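Local structure of agarase (Pseudoalteromonas fuliginea, 6XJ9) at residues A96-H101 against D198-I203; V103-D108 against V121-G126; E486-V491 against A604-Y609. The protein probably hydrolyses agarose, a galactan of red algal cell walls, as a family 50 glycoside hydrolase with a carbohydrate-binding-like domain in its N-terminal part. One frame throughout, in Å; residues are numbered along the deposited sequence.

Contact 1 of 3, residues A96-H101 against D198-I203; sequences ANPGTH and DKELAI
Asn97 has CG opposite its backbone N, beside the carbonyl carbon (chi1 168°), which brings CG and OD1 next to Glu200 O. Glu200, with CG beside its own backbone N (chi1 -76°) and an extended chain, crosses Pro98 obliquely and keeps CB and CD close to Gly99 N and CA. Ala96 and Ala202 form a regular antiparallel hydrogen-bonded pair: Ala96 N donates to Ala202 O over 2.9 Å, and Ala202 N to Ala96 O over 2.8 Å. Beyond them the chain turns off. Asn97 OD1 accepts from Gly99 N at 2.8 Å, an Asx turn, and ND2 reaches His101 O almost straight (173°) and in the amide plane, donating also to Val123 O. Asn97 OD1 and Glu200 O, 3.3 Å apart, are two acceptors and do not bond. A water accepts from Glu200 N at 2.7 Å and lies within hydrogen-bonding distance of Asn97 OD1 and His101 O, linking that N-H to the turn. Glu200 OE2 meets Pro98 CG at 3.4 Å, and bent Lys199 brings CE to 3.8 Å from His101 CB. Lys199 NZ continues to a salt bridge with Glu647. Strand 199-210 runs between strands 58-63 and 89-97; Tyr128 of strand 128-134 packs on both alanines.

Contact 2 of 3, residues V103-D108 against V121-G126; sequences VQIYLD and VNVPVG
The flat carboxamides of Gln104 and Asn122 belong to a non-hydrogen-bonded pair and share one face of the two strands. Asn122 ND2 comes no nearer than 4.0 Å to Val103 O and bonds instead to His685 O and Ser102 OG. The extended Gln104 takes the His685 N-H on OE1, while its NE2 donates to Ser120 OG and Leu683 O; gripped at both ends, this carboxamide has its rotation fixed. Between the backbones of the same pair, CA-H groups meet carbonyls: Gln104 CA lies 3.3 Å from Val121 O.

A hydrogen-bonded pair stands to each side. Ile105 N donates to Val121 O over 2.9 Å, and Val121 N to Ile105 O over 3.1 Å. Val103 N to Val123 O is the longest of the four bonds at 3.2 Å; the return bond, Val123 N to Val103 O, is 2.7 Å.

Apolar branches occupy the other face. Ile105 holds CG1 between its backbone N and carbonyl carbon (chi1 55°), which lays it alongside Val121 CG1 at 3.8 Å and sends CD1 across to Val123 CG2. Val103 and Val123 lie side by side. At this end of the hairpin of strands 103-111 and 116-123, the Gln104 and Asn122 face thus meets the segment around His685, and the apolar face meets Phe171 of strand 169-174 and Leu95 of strand 89-97.

Contact 3 of 3, residues E486-V491 against A604-Y609; sequences ETVSVV and AAMDKY
Val488 points toward the opposing helix, and its two methyl groups divide the work. CG2 meets Ala605 CB at 3.6 Å; the small Ala605 side chain sits where the CA atoms of Val488 and Ala605 are 6.1 Å apart. CG1, placed anti to the backbone N (chi1 172°), lies against Ala605 O, against Met606 SD at 3.9 Å and against Tyr609 CB at 3.9 Å. Met606 starts off pointing away from helix 478-495, and it is its first and second torsions that place the sulfur beside the valine.

Tyr609 turns the second half of the interface into a flat-on contact. Ser489 CB stands over one face of the ring, 3.9 Å from its centroid and only 10° from the ring normal, a CH-pi contact; Ser489 OG lies alongside Tyr609 CE1 at 3.7 Å. The opposite face is covered by CG of Lys608, so the phenol is sandwiched between the neighbouring helix and its own. No hydrogen bond spans the two segments, and the contact is made by van der Waals and CH-pi packing.

The two segments approach to 8.9 Å between axes at a crossing angle of -38°, running in broadly the same direction. Val488 and Met606 also pack inward on strand 501-506, against Ile506 and Val504. Helices side by side over a strand layer, running the same way, are consistent with the outer layer of the (beta/alpha)8 barrel, the catalytic fold of family 50 glycoside hydrolases.

In the fold
From the N terminus, the chain first enters contact 1 at the end of strand 89-97 and turns directly into strand 103-111. Contact 2 closes a short hairpin there, with strand 116-123, and is nested within the much longer loop that contact 1 completes when strand 199-210 arrives. The two touch, their centres about 9 Å apart, and Asn97 reaches Val123 and Gly126, so both lie within, and join strands of, the same carbohydrate-binding-like domain. Contact 3 follows in series, joining helices 478-495 and 584-609 around a long, mostly helical excursion. It lies on the opposite side of the chain's centre, with nearest atoms about 32 Å from contact 2.

Contact 1 of 3, residues A96-H101 against D198-I203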
loop_
_atom_site.group_PDB
_atom_site.type_symbol
_atom_site.label_atom_id
_atom_site.label_comp_id
_atom_site.label_asym_id
_atom_site.label_seq_id
_atom_site.Cartn_x
_atom_site.Cartn_y
_atom_site.Cartn_z
ATOM N N ALA A 96 19.742 -4.756 -8.838
ATOM C CA ALA A 96 18.963 -5.078 -7.656
ATOM C C ALA A 96 19.120 -3.955 -6.637
ATOM O O ALA A 96 19.946 -3.066 -6.816
ATOM C CB ALA A 96 19.411 -6.403 -7.088
ATOM N N ASN A 97 18.328 -4.008 -5.563
ATOM C CA ASN A 97 18.417 -2.998 -4.523
ATOM C C ASN A 97 18.326 -3.692 -3.166
ATOM O O ASN A 97 17.239 -4.031 -2.709
ATOM C CB ASN A 97 17.381 -1.893 -4.754
ATOM C CG ASN A 97 17.201 -0.956 -3.580
ATOM O OD1 ASN A 97 17.964 -0.999 -2.621
ATOM N ND2 ASN A 97 16.188 -0.112 -3.648
ATOM N N PRO A 98 19.471 -3.941 -2.490
ATOM C CA PRO A 98 19.461 -4.567 -1.169
ATOM C C PRO A 98 19.207 -3.604 -0.008
ATOM O O PRO A 98 19.306 -4.009 1.145
ATOM C CB PRO A 98 20.871 -5.178 -1.074
ATOM C CG PRO A 98 21.745 -4.269 -1.929
ATOM C CD PRO A 98 20.834 -3.701 -2.999
ATOM N N GLY A 99 18.888 -2.341 -0.320
ATOM C CA GLY A 99 18.637 -1.304 0.671
ATOM C C GLY A 99 17.230 -1.420 1.246
ATOM O O GLY A 99 16.544 -2.409 0.999
ATOM N N THR A 100 16.817 -0.414 2.030
ATOM C CA THR A 100 15.531 -0.463 2.714
ATOM C C THR A 100 14.536 0.482 2.038
ATOM O O THR A 100 13.341 0.429 2.316
ATOM C CB THR A 100 15.680 -0.226 4.227
ATOM O OG1 THR A 100 16.327 1.027 4.460
ATOM C CG2 THR A 100 16.422 -1.344 4.934
ATOM N N HIS A 101 15.043 1.346 1.153
ATOM C CA HIS A 101 14.216 2.276 0.399
ATOM C C HIS A 101 14.418 2.033 -1.090
ATOM O O HIS A 101 15.499 1.626 -1.498
ATOM C CB HIS A 101 14.574 3.731 0.738
ATOM C CG HIS A 101 14.369 4.072 2.172
ATOM N ND1 HIS A 101 15.408 4.067 3.090
ATOM C CD2 HIS A 101 13.255 4.406 2.851
ATOM C CE1 HIS A 101 14.940 4.381 4.276
ATOM N NE2 HIS A 101 13.620 4.600 4.153
ATOM N N ASP A 198 20.030 7.397 2.806
ATOM C CA ASP A 198 21.024 6.602 2.092
ATOM C C ASP A 198 20.299 5.587 1.204
ATOM O O ASP A 198 19.299 4.993 1.612
ATOM C CB ASP A 198 21.981 5.858 3.043
ATOM C CG ASP A 198 23.030 6.721 3.732
ATOM O OD1 ASP A 198 23.372 7.803 3.203
ATOM O OD2 ASP A 198 23.510 6.303 4.794
ATOM N N LYS A 199 20.804 5.417 -0.029
ATOM C CA LYS A 199 20.257 4.463 -0.980
ATOM C C LYS A 199 21.358 3.478 -1.363
ATOM O O LYS A 199 22.535 3.770 -1.166
ATOM C CB LYS A 199 19.711 5.182 -2.218
ATOM C CG LYS A 199 18.812 6.380 -1.925
ATOM C CD LYS A 199 17.635 6.034 -1.045
ATOM C CE LYS A 199 16.349 5.846 -1.811
ATOM N NZ LYS A 199 15.731 7.123 -2.240
ATOM N N GLU A 200 20.950 2.312 -1.879
ATOM C CA GLU A 200 21.880 1.268 -2.277
ATOM C C GLU A 200 21.493 0.722 -3.647
ATOM O O GLU A 200 20.334 0.797 -4.064
ATOM C CB GLU A 200 21.816 0.094 -1.308
ATOM C CG GLU A 200 22.510 0.344 0.019
ATOM C CD GLU A 200 22.602 -0.925 0.853
ATOM O OE1 GLU A 200 22.315 -0.861 2.060
ATOM O OE2 GLU A 200 22.954 -1.976 0.287
ATOM N N LEU A 201 22.472 0.120 -4.323
ATOM C CA LEU A 201 22.220 -0.438 -5.638
ATOM C C LEU A 201 23.223 -1.555 -5.894
ATOM O O LEU A 201 24.399 -1.438 -5.539
ATOM C CB LEU A 201 22.346 0.685 -6.672
ATOM C CG LEU A 201 21.949 0.338 -8.104
ATOM C CD1 LEU A 201 20.436 0.226 -8.248
ATOM C CD2 LEU A 201 22.498 1.379 -9.058
ATOM N N ALA A 202 22.723 -2.642 -6.492
ATOM C CA ALA A 202 23.565 -3.752 -6.914
ATOM C C ALA A 202 23.558 -3.834 -8.438
ATOM O O ALA A 202 22.504 -3.910 -9.057
ATOM C CB ALA A 202 23.080 -5.035 -6.272
ATOM N N ILE A 203 24.755 -3.810 -9.033
ATOM C CA ILE A 203 24.904 -3.825 -10.478
ATOM C C ILE A 203 25.541 -5.151 -10.901
ATOM O O ILE A 203 26.708 -5.405 -10.606
ATOM C CB ILE A 203 25.729 -2.604 -10.921
ATOM C CG1 ILE A 203 25.121 -1.303 -10.385
ATOM C CG2 ILE A 203 25.909 -2.587 -12.433
ATOM C CD1 ILE A 203 26.039 -0.103 -10.473
HETATM O O HOH W 1 18.322 1.713 -1.626
#

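Contact 2 of 3, residues V103-D108 against V121-G126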
loop_
_atom_site.group_PDB
_atom_site.type_symbol
_atom_site.label_atom_id
_atom_site.label_comp_id
_atom_site.label_asym_id
_atom_site.label_seq_id
_atom_site.Cartn_x
_atom_site.Cartn_y
_atom_site.Cartn_z
ATOM N N VAL A 103 15.042 3.334 -4.893
ATOM C CA VAL A 103 15.996 4.338 -5.332
ATOM C C VAL A 103 15.631 4.780 -6.743
ATOM O O VAL A 103 15.560 3.956 -7.655
ATOM C CB VAL A 103 17.471 3.887 -5.233
ATOM C CG1 VAL A 103 17.777 2.673 -6.106
ATOM C CG2 VAL A 103 18.423 5.030 -5.575
ATOM N N GLN A 104 15.400 6.090 -6.885
ATOM C CA GLN A 104 15.344 6.738 -8.179
ATOM C C GLN A 104 16.772 7.059 -8.597
ATOM O O GLN A 104 17.400 7.947 -8.021
ATOM C CB GLN A 104 14.505 8.022 -8.129
ATOM C CG GLN A 104 14.463 8.754 -9.462
ATOM C CD GLN A 104 13.537 9.945 -9.464
ATOM O OE1 GLN A 104 12.991 10.338 -8.439
ATOM N NE2 GLN A 104 13.356 10.536 -10.628
ATOM N N ILE A 105 17.264 6.327 -9.604
ATOM C CA ILE A 105 18.578 6.609 -10.166
ATOM C C ILE A 105 18.419 7.564 -11.347
ATOM O O ILE A 105 17.407 7.558 -12.044
ATOM C CB ILE A 105 19.328 5.319 -10.565
ATOM C CG1 ILE A 105 18.502 4.458 -11.526
ATOM C CG2 ILE A 105 19.749 4.535 -9.334
ATOM C CD1 ILE A 105 19.223 3.239 -12.052
ATOM N N TYR A 106 19.428 8.412 -11.525
ATOM C CA TYR A 106 19.543 9.241 -12.705
ATOM C C TYR A 106 20.663 8.646 -13.548
ATOM O O TYR A 106 21.730 8.326 -13.020
ATOM C CB TYR A 106 19.823 10.689 -12.293
ATOM C CG TYR A 106 18.640 11.364 -11.641
ATOM C CD1 TYR A 106 18.351 11.157 -10.299
ATOM C CD2 TYR A 106 17.809 12.206 -12.368
ATOM C CE1 TYR A 106 17.257 11.765 -9.696
ATOM C CE2 TYR A 106 16.720 12.834 -11.777
ATOM C CZ TYR A 106 16.436 12.598 -10.437
ATOM O OH TYR A 106 15.358 13.205 -9.842
ATOM N N LEU A 107 20.376 8.471 -14.846
ATOM C CA LEU A 107 21.342 7.935 -15.783
ATOM C C LEU A 107 21.741 9.053 -16.740
ATOM O O LEU A 107 20.933 9.487 -17.562
ATOM C CB LEU A 107 20.728 6.732 -16.508
ATOM C CG LEU A 107 21.450 6.260 -17.772
ATOM C CD1 LEU A 107 22.860 5.794 -17.453
ATOM C CD2 LEU A 107 20.666 5.139 -18.447
ATOM N N ASP A 108 22.976 9.541 -16.577
ATOM C CA ASP A 108 23.518 10.567 -17.451
ATOM C C ASP A 108 24.598 9.952 -18.338
ATOM O O ASP A 108 25.506 9.284 -17.850
ATOM C CB ASP A 108 24.039 11.776 -16.679
ATOM C CG ASP A 108 22.924 12.583 -16.053
ATOM O OD1 ASP A 108 22.418 12.160 -14.992
ATOM O OD2 ASP A 108 22.567 13.617 -16.639
ATOM N N VAL A 121 14.940 6.269 -13.499
ATOM C CA VAL A 121 14.013 5.181 -13.225
ATOM C C VAL A 121 14.047 4.858 -11.733
ATOM O O VAL A 121 15.037 5.130 -11.058
ATOM C CB VAL A 121 14.316 3.941 -14.093
ATOM C CG1 VAL A 121 15.574 3.214 -13.643
ATOM C CG2 VAL A 121 13.139 2.978 -14.130
ATOM N N ASN A 122 12.957 4.271 -11.226
ATOM C CA ASN A 122 12.949 3.769 -9.865
ATOM C C ASN A 122 13.379 2.302 -9.865
ATOM O O ASN A 122 12.912 1.536 -10.696
ATOM C CB ASN A 122 11.593 3.974 -9.182
ATOM C CG ASN A 122 11.607 3.524 -7.732
ATOM O OD1 ASN A 122 11.553 2.330 -7.444
ATOM N ND2 ASN A 122 11.676 4.467 -6.807
ATOM N N VAL A 123 14.263 1.939 -8.924
ATOM C CA VAL A 123 14.678 0.565 -8.666
ATOM C C VAL A 123 14.113 0.148 -7.312
ATOM O O VAL A 123 14.687 0.480 -6.274
ATOM C CB VAL A 123 16.214 0.389 -8.673
ATOM C CG1 VAL A 123 16.635 -1.065 -8.474
ATOM C CG2 VAL A 123 16.884 0.991 -9.896
ATOM N N PRO A 124 13.013 -0.645 -7.297
ATOM C CA PRO A 124 12.410 -1.137 -6.059
ATOM C C PRO A 124 13.399 -1.960 -5.235
ATOM O O PRO A 124 14.336 -2.533 -5.777
ATOM C CB PRO A 124 11.289 -2.082 -6.527
ATOM C CG PRO A 124 11.024 -1.704 -7.972
ATOM C CD PRO A 124 12.319 -1.125 -8.501
ATOM N N VAL A 125 13.174 -1.981 -3.917
ATOM C CA VAL A 125 13.834 -2.879 -2.990
ATOM C C VAL A 125 13.573 -4.306 -3.473
ATOM O O VAL A 125 12.430 -4.668 -3.736
ATOM C CB VAL A 125 13.278 -2.637 -1.570
ATOM C CG1 VAL A 125 13.553 -3.780 -0.602
ATOM C CG2 VAL A 125 13.768 -1.309 -0.999
ATOM N N GLY A 126 14.639 -5.103 -3.611
ATOM C CA GLY A 126 14.468 -6.469 -4.081
ATOM C C GLY A 126 15.538 -6.869 -5.095
ATOM O O GLY A 126 16.556 -6.186 -5.234
#

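Contact 3 of 3, residues E486-V491 against A604-Y609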
loop_
_atom_site.group_PDB
_atom_site.type_symbol
_atom_site.label_atom_id
_atom_site.label_comp_id
_atom_site.label_asym_id
_atom_site.label_seq_id
_atom_site.Cartn_x
_atom_site.Cartn_y
_atom_site.Cartn_z
ATOM N N GLU A 486 -3.185 46.337 -11.715
ATOM C CA GLU A 486 -4.371 45.838 -12.391
ATOM C C GLU A 486 -4.548 44.334 -12.165
ATOM O O GLU A 486 -5.671 43.866 -11.977
ATOM C CB GLU A 486 -4.297 46.189 -13.876
ATOM C CG GLU A 486 -4.862 47.571 -14.183
ATOM C CD GLU A 486 -4.564 48.177 -15.548
ATOM O OE1 GLU A 486 -4.690 49.423 -15.669
ATOM O OE2 GLU A 486 -4.201 47.421 -16.484
ATOM N N THR A 487 -3.443 43.572 -12.202
ATOM C CA THR A 487 -3.492 42.149 -11.893
ATOM C C THR A 487 -4.016 41.946 -10.470
ATOM O O THR A 487 -4.901 41.124 -10.225
ATOM C CB THR A 487 -2.109 41.504 -12.065
ATOM O OG1 THR A 487 -1.707 41.757 -13.409
ATOM C CG2 THR A 487 -2.091 40.015 -11.788
ATOM N N VAL A 488 -3.462 42.688 -9.509
ATOM C CA VAL A 488 -3.805 42.398 -8.122
ATOM C C VAL A 488 -5.254 42.810 -7.865
ATOM O O VAL A 488 -5.970 42.149 -7.106
ATOM C CB VAL A 488 -2.806 43.019 -7.126
ATOM C CG1 VAL A 488 -3.296 42.875 -5.684
ATOM C CG2 VAL A 488 -1.433 42.375 -7.273
ATOM N N SER A 489 -5.677 43.892 -8.526
ATOM C CA SER A 489 -7.058 44.353 -8.485
ATOM C C SER A 489 -8.032 43.256 -8.921
ATOM O O SER A 489 -9.075 43.069 -8.303
ATOM C CB SER A 489 -7.238 45.598 -9.317
ATOM O OG SER A 489 -8.541 46.116 -9.100
ATOM N N VAL A 490 -7.691 42.525 -9.985
ATOM C CA VAL A 490 -8.551 41.451 -10.454
ATOM C C VAL A 490 -8.670 40.384 -9.368
ATOM O O VAL A 490 -9.760 39.895 -9.097
ATOM C CB VAL A 490 -8.060 40.838 -11.781
ATOM C CG1 VAL A 490 -8.750 39.513 -12.063
ATOM C CG2 VAL A 490 -8.272 41.783 -12.952
ATOM N N VAL A 491 -7.535 40.001 -8.776
ATOM C CA VAL A 491 -7.552 39.030 -7.692
ATOM C C VAL A 491 -8.476 39.529 -6.582
ATOM O O VAL A 491 -9.286 38.761 -6.071
ATOM C CB VAL A 491 -6.133 38.729 -7.163
ATOM C CG1 VAL A 491 -6.157 37.742 -6.008
ATOM C CG2 VAL A 491 -5.237 38.211 -8.274
ATOM N N ALA A 604 3.402 46.566 -3.092
ATOM C CA ALA A 604 2.583 47.771 -3.013
ATOM C C ALA A 604 1.210 47.532 -3.642
ATOM O O ALA A 604 0.222 48.102 -3.190
ATOM C CB ALA A 604 3.266 48.958 -3.649
ATOM N N ALA A 605 1.145 46.711 -4.698
ATOM C CA ALA A 605 -0.150 46.370 -5.273
ATOM C C ALA A 605 -1.006 45.605 -4.259
ATOM O O ALA A 605 -2.188 45.914 -4.039
ATOM C CB ALA A 605 0.035 45.615 -6.574
ATOM N N MET A 606 -0.395 44.591 -3.639
ATOM C CA MET A 606 -1.052 43.808 -2.610
ATOM C C MET A 606 -1.499 44.711 -1.450
ATOM O O MET A 606 -2.579 44.529 -0.908
ATOM C CB MET A 606 -0.122 42.696 -2.113
ATOM C CG MET A 606 -0.065 41.516 -3.074
ATOM S SD MET A 606 -1.612 40.582 -3.064
ATOM C CE MET A 606 -1.702 40.072 -1.345
ATOM N N ASP A 607 -0.674 45.703 -1.095
ATOM C CA ASP A 607 -0.977 46.633 -0.017
ATOM C C ASP A 607 -2.193 47.495 -0.367
ATOM O O ASP A 607 -2.910 47.965 0.522
ATOM C CB ASP A 607 0.236 47.501 0.314
ATOM C CG ASP A 607 1.262 46.848 1.227
ATOM O OD1 ASP A 607 1.006 45.732 1.712
ATOM O OD2 ASP A 607 2.324 47.459 1.430
ATOM N N LYS A 608 -2.407 47.753 -1.663
ATOM C CA LYS A 608 -3.535 48.593 -2.040
ATOM C C LYS A 608 -4.839 47.784 -2.025
ATOM O O LYS A 608 -5.829 48.203 -1.417
ATOM C CB LYS A 608 -3.273 49.323 -3.360
ATOM C CG LYS A 608 -4.414 50.221 -3.837
ATOM C CD LYS A 608 -4.013 51.230 -4.907
ATOM C CE LYS A 608 -5.060 52.312 -5.107
ATOM N NZ LYS A 608 -6.334 51.738 -5.603
ATOM N N TYR A 609 -4.809 46.594 -2.632
ATOM C CA TYR A 609 -6.030 45.919 -3.052
ATOM C C TYR A 609 -6.382 44.782 -2.101
ATOM O O TYR A 609 -7.563 44.528 -1.854
ATOM C CB TYR A 609 -5.935 45.461 -4.514
ATOM C CG TYR A 609 -5.865 46.611 -5.486
ATOM C CD1 TYR A 609 -6.988 47.376 -5.778
ATOM C CD2 TYR A 609 -4.669 46.963 -6.087
ATOM C CE1 TYR A 609 -6.922 48.446 -6.659
ATOM C CE2 TYR A 609 -4.581 48.038 -6.953
ATOM C CZ TYR A 609 -5.713 48.774 -7.250
ATOM O OH TYR A 609 -5.611 49.823 -8.117
#